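Local coordinates for protein fluoroacetyl-CoA thioesterase (Streptomyces cattleya, PDB 3KVU) that hydrolyses fluoroacetyl-CoA to fluoroacetate and coenzyme A as a homodimer, sparing citrate synthase and giving its host resistance to fluoroacetate, at residues K21-L26 with P37-S42; L68-C73 with T117-V122; H76-P81 with G109-G114. The protein carries 1 engineered substitution. All coordinates share one frame; numbering follows the deposited sequence.

Contact 1: K21-L26 with P37-S42. Engineered in segment 37-42: Ser42 (natural residue Thr). With ACO (acetyl coenzyme *a), chain E.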
# COMPACT_ATOMS: atom_id res chain seq x y z
N LYS A 21 -3.95 -1.03 13.02
CA LYS A 21 -3.91 -0.77 11.55
C LYS A 21 -3.80 0.71 11.10
O LYS A 21 -4.12 1.05 9.95
CB LYS A 21 -5.11 -1.40 10.82
CG LYS A 21 -5.22 -2.94 10.75
CD LYS A 21 -4.01 -3.65 10.13
CE LYS A 21 -4.17 -5.16 10.44
NZ LYS A 21 -3.14 -5.98 9.78
N THR A 22 -3.29 1.55 12.00
CA THR A 22 -3.10 2.95 11.78
C THR A 22 -1.71 3.17 11.39
O THR A 22 -0.85 2.33 11.65
CB THR A 22 -3.56 3.78 12.98
OG1 THR A 22 -2.75 3.49 14.12
CG2 THR A 22 -4.98 3.39 13.33
N VAL A 23 -1.49 4.28 10.69
CA VAL A 23 -0.21 4.74 10.17
C VAL A 23 1.03 4.35 10.97
O VAL A 23 1.96 3.91 10.44
CB VAL A 23 -0.19 6.26 10.04
CG1 VAL A 23 1.13 6.73 9.62
CG2 VAL A 23 -1.23 6.74 9.11
N ARG A 24 1.03 4.54 12.25
CA ARG A 24 2.20 4.22 13.04
C ARG A 24 2.52 2.75 13.20
O ARG A 24 3.59 2.39 13.67
CB ARG A 24 2.09 4.84 14.43
CG ARG A 24 0.77 4.60 15.06
CD ARG A 24 0.85 5.00 16.46
NE ARG A 24 1.61 4.01 17.17
CZ ARG A 24 1.19 3.39 18.27
NH1 ARG A 24 0.00 3.69 18.78
NH2 ARG A 24 1.96 2.48 18.86
N HIS A 25 1.57 1.88 12.90
CA HIS A 25 1.81 0.45 12.99
C HIS A 25 2.34 -0.14 11.66
O HIS A 25 2.84 -1.23 11.64
CB HIS A 25 0.55 -0.31 13.48
CG HIS A 25 0.09 0.08 14.85
ND1 HIS A 25 0.64 -0.44 16.00
CD2 HIS A 25 -0.84 1.00 15.25
CE1 HIS A 25 0.06 0.12 17.06
NE2 HIS A 25 -0.83 1.00 16.63
N LEU A 26 2.18 0.60 10.56
CA LEU A 26 2.74 0.19 9.29
C LEU A 26 4.23 0.25 9.41
O LEU A 26 4.96 -0.71 9.06
CB LEU A 26 2.30 1.08 8.17
CG LEU A 26 2.58 0.40 6.83
CD1 LEU A 26 1.79 -0.91 6.69
CD2 LEU A 26 2.22 1.29 5.80
N PRO A 37 -1.86 11.16 12.93
CA PRO A 37 -3.20 10.82 13.48
C PRO A 37 -3.40 9.30 13.48
O PRO A 37 -2.90 8.60 12.56
CB PRO A 37 -4.17 11.41 12.47
CG PRO A 37 -3.40 12.32 11.63
CD PRO A 37 -1.95 12.02 11.74
N GLU A 38 -4.11 8.78 14.48
CA GLU A 38 -4.53 7.39 14.41
C GLU A 38 -5.69 7.15 13.42
O GLU A 38 -6.89 7.09 13.79
CB GLU A 38 -4.85 6.89 15.80
CG GLU A 38 -3.67 6.97 16.71
CD GLU A 38 -2.83 5.75 16.64
OE1 GLU A 38 -2.82 4.96 17.60
OE2 GLU A 38 -2.13 5.57 15.63
N VAL A 39 -5.32 7.06 12.13
CA VAL A 39 -6.22 6.66 11.08
C VAL A 39 -5.57 5.49 10.33
O VAL A 39 -4.37 5.25 10.50
CB VAL A 39 -6.62 7.79 10.14
CG1 VAL A 39 -7.37 8.86 10.94
CG2 VAL A 39 -5.39 8.40 9.36
N PHE A 40 -6.43 4.73 9.62
CA PHE A 40 -6.11 3.65 8.69
C PHE A 40 -5.06 4.07 7.63
O PHE A 40 -5.31 4.91 6.75
CB PHE A 40 -7.43 3.24 7.99
CG PHE A 40 -7.44 1.81 7.37
CD1 PHE A 40 -6.81 0.73 7.98
CD2 PHE A 40 -8.17 1.58 6.20
CE1 PHE A 40 -6.84 -0.58 7.38
CE2 PHE A 40 -8.20 0.28 5.63
CZ PHE A 40 -7.52 -0.80 6.24
N ALA A 41 -3.90 3.44 7.70
CA ALA A 41 -2.82 3.77 6.78
C ALA A 41 -3.14 3.46 5.26
O ALA A 41 -3.88 2.51 4.95
CB ALA A 41 -1.63 3.08 7.27
N SER A 42 -2.60 4.21 4.30
CA SER A 42 -2.76 3.83 2.88
C SER A 42 -2.24 2.42 2.55
O SER A 42 -2.82 1.72 1.74
CB SER A 42 -2.14 4.83 1.92
OG SER A 42 -2.90 6.05 1.91
CAP ACO E . -8.96 14.01 0.43
OAP ACO E . -8.37 13.50 -0.81
C9P ACO E . -8.31 13.64 1.76
O9P ACO E . -7.84 14.54 2.45
N8P ACO E . -8.30 12.34 2.12
C7P ACO E . -7.80 11.69 3.31
C6P ACO E . -6.88 10.58 2.81
C5P ACO E . -6.36 9.72 3.96
O5P ACO E . -7.01 9.31 4.89
N4P ACO E . -5.13 9.31 4.05
C3P ACO E . -4.90 8.53 5.25
C2P ACO E . -3.64 7.80 4.94
S1P ACO E . -2.27 8.57 5.74
C ACO E . -1.31 7.38 5.19
O ACO E . -1.16 6.38 5.89
CH3 ACO E . -0.80 7.65 3.82
O HOH W 1 -1.41 6.69 13.22

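Contact 2: L68-C73 with T117-V122. With ACO (acetyl coenzyme *a), chain F.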
# COMPACT_ATOMS: atom_id res chain seq x y z
N LEU A 68 0.59 -12.85 -6.81
CA LEU A 68 1.29 -11.67 -6.24
C LEU A 68 0.68 -10.41 -6.89
O LEU A 68 0.32 -10.43 -8.04
CB LEU A 68 2.81 -11.77 -6.54
CG LEU A 68 3.57 -13.03 -6.02
CD1 LEU A 68 5.03 -13.06 -6.43
CD2 LEU A 68 3.49 -13.27 -4.50
N GLY A 69 0.58 -9.31 -6.15
CA GLY A 69 0.25 -7.99 -6.79
C GLY A 69 1.34 -7.36 -7.60
O GLY A 69 2.46 -7.31 -7.19
N THR A 70 1.02 -6.90 -8.78
CA THR A 70 2.02 -6.44 -9.65
C THR A 70 1.83 -4.97 -9.90
O THR A 70 2.79 -4.33 -10.26
CB THR A 70 2.00 -7.25 -10.93
OG1 THR A 70 0.65 -7.40 -11.33
CG2 THR A 70 2.51 -8.66 -10.65
N ALA A 71 0.62 -4.41 -9.63
CA ALA A 71 0.39 -2.96 -9.74
C ALA A 71 -0.71 -2.56 -8.78
O ALA A 71 -1.63 -3.35 -8.55
CB ALA A 71 0.03 -2.54 -11.19
N ILE A 72 -0.61 -1.37 -8.16
CA ILE A 72 -1.70 -0.78 -7.37
C ILE A 72 -1.89 0.69 -7.74
O ILE A 72 -0.90 1.41 -7.90
CB ILE A 72 -1.57 -1.04 -5.83
CG1 ILE A 72 -2.84 -0.53 -5.11
CG2 ILE A 72 -0.23 -0.51 -5.19
CD1 ILE A 72 -4.01 -1.59 -5.04
N CYS A 73 -3.11 1.13 -7.99
CA CYS A 73 -3.29 2.55 -8.39
C CYS A 73 -4.57 3.04 -7.79
O CYS A 73 -5.62 2.71 -8.29
CB CYS A 73 -3.29 2.67 -9.90
SG CYS A 73 -3.01 4.32 -10.48
N THR A 117 -7.36 0.87 -9.36
CA THR A 117 -7.21 -0.47 -10.03
C THR A 117 -6.11 -1.21 -9.40
O THR A 117 -5.21 -0.55 -8.87
CB THR A 117 -6.73 -0.34 -11.51
OG1 THR A 117 -5.53 0.45 -11.53
CG2 THR A 117 -7.75 0.24 -12.45
N HIS A 118 -6.10 -2.55 -9.48
CA HIS A 118 -5.05 -3.41 -8.93
C HIS A 118 -4.82 -4.57 -9.87
O HIS A 118 -5.77 -5.12 -10.41
CB HIS A 118 -5.46 -3.96 -7.58
CG HIS A 118 -4.47 -4.90 -6.94
ND1 HIS A 118 -4.80 -6.19 -6.56
CD2 HIS A 118 -3.16 -4.74 -6.62
CE1 HIS A 118 -3.76 -6.76 -5.98
NE2 HIS A 118 -2.75 -5.90 -6.00
N GLU A 119 -3.55 -4.95 -10.05
CA GLU A 119 -3.17 -6.03 -10.99
C GLU A 119 -2.54 -7.15 -10.20
O GLU A 119 -1.80 -6.89 -9.21
CB GLU A 119 -2.21 -5.54 -12.09
CG GLU A 119 -2.09 -6.56 -13.22
CD GLU A 119 -0.94 -6.36 -14.07
OE1 GLU A 119 0.19 -6.45 -13.53
OE2 GLU A 119 -1.18 -6.16 -15.30
N ARG A 120 -2.92 -8.40 -10.51
CA ARG A 120 -2.20 -9.53 -9.90
C ARG A 120 -1.66 -10.49 -10.94
O ARG A 120 -2.11 -10.50 -12.08
CB ARG A 120 -2.97 -10.29 -8.79
CG ARG A 120 -3.82 -9.43 -7.89
CD ARG A 120 -4.43 -10.23 -6.78
NE ARG A 120 -3.48 -11.01 -5.98
CZ ARG A 120 -2.63 -10.54 -5.06
NH1 ARG A 120 -2.56 -9.24 -4.76
NH2 ARG A 120 -1.85 -11.38 -4.38
N ALA A 121 -0.63 -11.25 -10.57
CA ALA A 121 -0.08 -12.23 -11.50
C ALA A 121 -0.25 -13.61 -10.91
O ALA A 121 0.10 -13.81 -9.73
CB ALA A 121 1.39 -11.95 -11.76
N VAL A 122 -0.81 -14.56 -11.68
CA VAL A 122 -0.93 -15.91 -11.11
C VAL A 122 0.45 -16.57 -11.16
O VAL A 122 1.10 -16.51 -12.20
CB VAL A 122 -1.94 -16.77 -11.86
CG1 VAL A 122 -1.88 -18.15 -11.33
CG2 VAL A 122 -3.32 -16.23 -11.70
N1A ACO F . 12.27 -11.57 -9.52
C2A ACO F . 11.62 -12.72 -9.29
N3A ACO F . 11.36 -13.64 -10.27
C4A ACO F . 11.74 -13.49 -11.57
C5A ACO F . 12.46 -12.24 -11.89
C6A ACO F . 12.70 -11.27 -10.78
N6A ACO F . 13.36 -10.11 -11.01
N7A ACO F . 12.73 -12.29 -13.22
C8A ACO F . 12.23 -13.46 -13.71
N9A ACO F . 11.65 -14.21 -12.73
C1B ACO F . 10.98 -15.56 -12.98
C2B ACO F . 11.75 -16.82 -13.48
O2B ACO F . 12.29 -16.79 -14.81
C3B ACO F . 10.71 -17.93 -13.27
O3B ACO F . 9.79 -17.99 -14.39
P3B ACO F . 9.18 -19.32 -15.12
O7A ACO F . 10.38 -20.24 -15.01
O8A ACO F . 7.94 -19.67 -14.31
O9A ACO F . 8.80 -18.97 -16.55
C4B ACO F . 10.04 -17.47 -11.95
O4B ACO F . 10.24 -16.04 -11.85
C5B ACO F . 8.59 -17.93 -11.59
O5B ACO F . 7.51 -17.34 -12.35
P1A ACO F . 7.08 -15.76 -12.34
O1A ACO F . 7.65 -15.24 -11.04
O2A ACO F . 5.58 -15.75 -12.53
O3A ACO F . 7.81 -15.07 -13.67
P2A ACO F . 7.94 -13.55 -14.35
O4A ACO F . 6.78 -13.30 -15.30
O5A ACO F . 9.35 -13.37 -14.93
O6A ACO F . 7.76 -12.37 -13.25
CBP ACO F . 6.26 -12.26 -11.35
CCP ACO F . 6.45 -11.96 -12.84
CDP ACO F . 4.91 -11.98 -10.68
CEP ACO F . 7.46 -12.66 -10.50
CAP ACO F . 6.48 -10.76 -11.01
OAP ACO F . 7.13 -9.92 -11.98
C9P ACO F . 7.09 -10.40 -9.70
O9P ACO F . 7.89 -11.04 -9.00
N8P ACO F . 6.58 -9.22 -9.40
C7P ACO F . 6.81 -8.46 -8.22
C6P ACO F . 6.75 -9.52 -7.15
C5P ACO F . 5.93 -8.94 -6.07
O5P ACO F . 4.95 -8.29 -6.40
N4P ACO F . 6.30 -9.20 -4.83
C3P ACO F . 5.62 -8.70 -3.64
C2P ACO F . 4.19 -8.42 -4.02
S1P ACO F . 3.30 -9.54 -3.01
C ACO F . 2.02 -8.74 -2.39
O ACO F . 2.04 -8.65 -1.20
CH3 ACO F . 0.95 -8.20 -3.26

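Contact 3: H76-P81 with G109-G114. With ACO (acetyl coenzyme *a), chain E.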
# COMPACT_ATOMS: atom_id res chain seq x y z
N HIS A 76 -6.85 7.73 -1.91
CA HIS A 76 -7.25 7.57 -0.57
C HIS A 76 -7.90 8.97 -0.28
O HIS A 76 -7.23 9.98 0.01
CB HIS A 76 -6.03 7.26 0.28
CG HIS A 76 -6.39 6.68 1.60
ND1 HIS A 76 -5.47 6.12 2.45
CD2 HIS A 76 -7.61 6.52 2.20
CE1 HIS A 76 -6.08 5.71 3.55
NE2 HIS A 76 -7.38 5.95 3.42
N THR A 77 -9.22 9.03 -0.43
CA THR A 77 -9.95 10.29 -0.41
C THR A 77 -10.71 10.71 0.84
O THR A 77 -11.25 11.81 0.87
CB THR A 77 -10.85 10.36 -1.62
OG1 THR A 77 -11.82 9.31 -1.54
CG2 THR A 77 -10.00 10.12 -2.77
N ALA A 78 -10.71 9.86 1.86
CA ALA A 78 -11.23 10.20 3.16
C ALA A 78 -10.58 9.27 4.14
O ALA A 78 -9.94 8.30 3.75
CB ALA A 78 -12.77 10.06 3.18
N ALA A 79 -10.73 9.54 5.41
CA ALA A 79 -9.88 8.97 6.40
C ALA A 79 -10.65 8.17 7.49
O ALA A 79 -11.83 8.48 7.77
CB ALA A 79 -9.02 10.10 6.99
N THR A 80 -10.01 7.14 8.07
CA THR A 80 -10.79 6.11 8.80
C THR A 80 -10.22 5.86 10.19
O THR A 80 -9.12 5.29 10.35
CB THR A 80 -11.05 4.75 7.92
OG1 THR A 80 -11.63 5.05 6.61
CG2 THR A 80 -11.89 3.73 8.63
N PRO A 81 -10.94 6.30 11.24
CA PRO A 81 -10.34 5.95 12.53
C PRO A 81 -10.60 4.47 12.98
O PRO A 81 -11.52 3.85 12.53
CB PRO A 81 -11.02 6.94 13.48
CG PRO A 81 -12.38 7.14 12.90
CD PRO A 81 -12.21 7.04 11.39
N GLY A 109 -18.49 2.99 5.54
CA GLY A 109 -19.86 3.14 6.09
C GLY A 109 -20.28 4.60 6.25
O GLY A 109 -21.46 4.89 6.53
N VAL A 110 -19.34 5.54 6.05
CA VAL A 110 -19.64 6.98 6.08
C VAL A 110 -19.12 7.59 4.79
O VAL A 110 -19.84 8.33 4.09
CB VAL A 110 -18.87 7.67 7.23
CG1 VAL A 110 -19.16 9.23 7.28
CG2 VAL A 110 -19.05 6.92 8.54
N ASP A 111 -17.86 7.31 4.47
CA ASP A 111 -17.27 7.87 3.26
C ASP A 111 -16.69 6.78 2.39
O ASP A 111 -16.21 5.75 2.90
CB ASP A 111 -16.13 8.88 3.62
CG ASP A 111 -16.60 10.01 4.54
OD1 ASP A 111 -17.61 10.63 4.24
OD2 ASP A 111 -16.00 10.24 5.56
N GLU A 112 -16.75 7.01 1.09
CA GLU A 112 -15.94 6.26 0.14
C GLU A 112 -14.49 6.72 0.40
O GLU A 112 -14.21 7.93 0.38
CB GLU A 112 -16.37 6.57 -1.31
CG GLU A 112 -17.90 6.77 -1.59
CD GLU A 112 -18.79 5.48 -1.50
OE1 GLU A 112 -18.38 4.39 -1.96
OE2 GLU A 112 -19.94 5.58 -0.97
N ILE A 113 -13.61 5.77 0.75
CA ILE A 113 -12.28 6.10 1.32
C ILE A 113 -11.16 6.00 0.29
O ILE A 113 -10.05 6.44 0.54
CB ILE A 113 -11.85 5.26 2.61
CG1 ILE A 113 -11.74 3.75 2.35
CG2 ILE A 113 -12.68 5.55 3.86
CD1 ILE A 113 -11.05 3.04 3.37
N GLY A 114 -11.44 5.41 -0.86
CA GLY A 114 -10.40 5.23 -1.85
C GLY A 114 -10.82 4.32 -2.94
O GLY A 114 -11.55 3.36 -2.69
CAP ACO E . -8.96 14.01 0.43
OAP ACO E . -8.37 13.50 -0.81
C9P ACO E . -8.31 13.64 1.76
O9P ACO E . -7.84 14.54 2.45
N8P ACO E . -8.30 12.34 2.12
C7P ACO E . -7.80 11.69 3.31
C6P ACO E . -6.88 10.58 2.81
C5P ACO E . -6.36 9.72 3.96
O5P ACO E . -7.01 9.31 4.89
N4P ACO E . -5.13 9.31 4.05
C3P ACO E . -4.90 8.53 5.25
C2P ACO E . -3.64 7.80 4.94
S1P ACO E . -2.27 8.57 5.74
C ACO E . -1.31 7.38 5.19
O ACO E . -1.16 6.38 5.89
CH3 ACO E . -0.80 7.65 3.82

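Contact 1: K21-L26 with P37-S42
A single backbone bridge joins Thr22 to Phe40: Val23 N donates to Val39 O (3.0 Å), the donor standing nearly in line with the C=O bond, and Ala41 N reaches a lone pair of Lys21 O over a longer 3.3 Å. On one flank of this bridge the Glu38 carboxylate is gripped by two side chains of 21-26. Thr22 OG1, set between its own N and carbonyl carbon (chi1 65°), donates to Glu38 OE2 at 2.6 Å from well above the carboxylate plane. A water donates to the same oxygen and to Pro37 O, tying the acid to the carbonyl of the preceding residue. Arg24 lays CG and CD alongside OE2, and its bend at chi3 carries NH1 to Glu38 OE1, a salt bridge whose NH1-OE1 hydrogen bond is weak at 3.3 Å; the two planes are 24° apart. On the buried flank Ala41 CB sits against Val23 N and 4.1 Å from Val23 CG2, while Lys21 CB and O both meet the edge of the Phe40 ring. The ammonium of Lys21 leaves the contact for Glu29 of the second subunit. Ala41 is the N-cap residue of helix 42-57, and the next N-H, that of the engineered Ser42 (Thr in the natural protein), donates to the acetyl carbonyl O of acetyl-CoA at 3.1 Å. The Glu38 clasp probably holds the loop, whose inner side offers the N-H of active-site residue 42 at a helix start, which would probably polarise the thioester carbonyl.

Contact 2: L68-C73 with T117-V122
Leu68 and Ala121 open this antiparallel strand pairing with two backbone bonds, Leu68 N to Ala121 O and Ala121 N to Leu68 O (2.8 Å), while the leucine's CD2 reaches toward the thioester sulfur S1P of the acetyl-CoA bound here. At Gly69 the Arg120 guanidinium lies flat over the peptide, Gly69 N standing 3.2 Å above its plane; a bend at chi3 (54°) folds the chain back over the strand, and Ser67 takes NE. Gly69 O comes within 2.8 Å of O5P of the ligand. Thr70 and Ala71 then share Glu119 in a classic beta bulge, where Thr70 N gives Glu119 O a 2.9 Å bond from above the carbonyl plane. Thr70 OG1 lies close to Glu119 OE1, modelled too near for its geometry to be trusted; that oxygen is salt-bridged to Arg99. Ile72 CD1 packs on His118 CD2 at 3.6 Å, on the face turned to helix 42-57, where His118 touches Glu50. Cys73 and Thr117 form an antiparallel hydrogen-bonded pair, beyond which Cys73 makes a disulfide with Cys73 of the second subunit. With no side chain at Gly69, Arg120 and His118 can lie close against the strand, and the acetyl CH3 lies 4.0 Å from Arg120 NH1, consistent with that arginine's role in substrate binding.

Contact 3: H76-P81 with G109-G114
A chi1 of -163° swings the His76 imidazole away from its own N, bringing CD2 to 3.0 Å from Ile113 O, which sits at the ring edge near its plane; Ile113 in turn holds CG1 between its N and carbonyl carbon (chi1 61°), and CG2, opposite its carbonyl carbon, meets Thr80 OG1. The backbones meet where the loop 76-81 passes the start of strand 112-124. Ile113 O takes Thr77 N at 2.9 Å, the N-H approaching from well above the carbonyl plane in a bent bond of 136°, and it also receives a CA-H contact from His76. One carbonyl thus meets the Thr77 N-H, the His76 CA and the imidazole edge. Thr77 OG1 adds a weak bond to Glu112 O. Farther along, Ala78 points its methyl at the other segment, where its CB meets Asp111 CB at 3.6 Å, beside the carboxylate whose OD2 is salt-bridged to Lys135 of the second subunit. Thr80 and Ile113 cross at about a right angle, and the threonine hydroxyl is held by Asp108, so an apolar branch packs beside an oxygen already engaged. Ile113 also reaches Met45 and Val86, which seats this strand start against the helix and the sheet.

The other side of the loop faces acetyl-CoA. The pantetheine lies over one face of the His76 ring, with N4P 3.6 Å above its plane, and Ala79 CB abuts the amide oxygen O5P. His76 ND1 is hydrogen-bonded to the engineered Ser42. Both His76 and Ser42 are active-site residues. The bond to Ser42 at ND1, with Ile113 O beside CD2, probably limits the rotation of the imidazole, setting its face toward the thioester arm.

Contacts 1 and 3 supply Ser42 and His76 to one active site: their centres lie 13 Å apart, and they meet where Ser42 OG stands 2.6 Å from His76 ND1 and Phe40 N 2.8 Å from Thr80 O. Both line the same acetyl-CoA, contact 1 at the acetyl end and contact 3 along the pantetheine. Contact 2 lies about 22 Å from either centre and touches a different acetyl-CoA. The dimer reconciles this, since the ligand at contacts 1 and 3 is also bonded to Gly69 O of the second subunit. Each hot-dog subunit thus lends its 68-73 strand to its partner's pocket. Strand 112-124 takes part in both contacts 2 and 3.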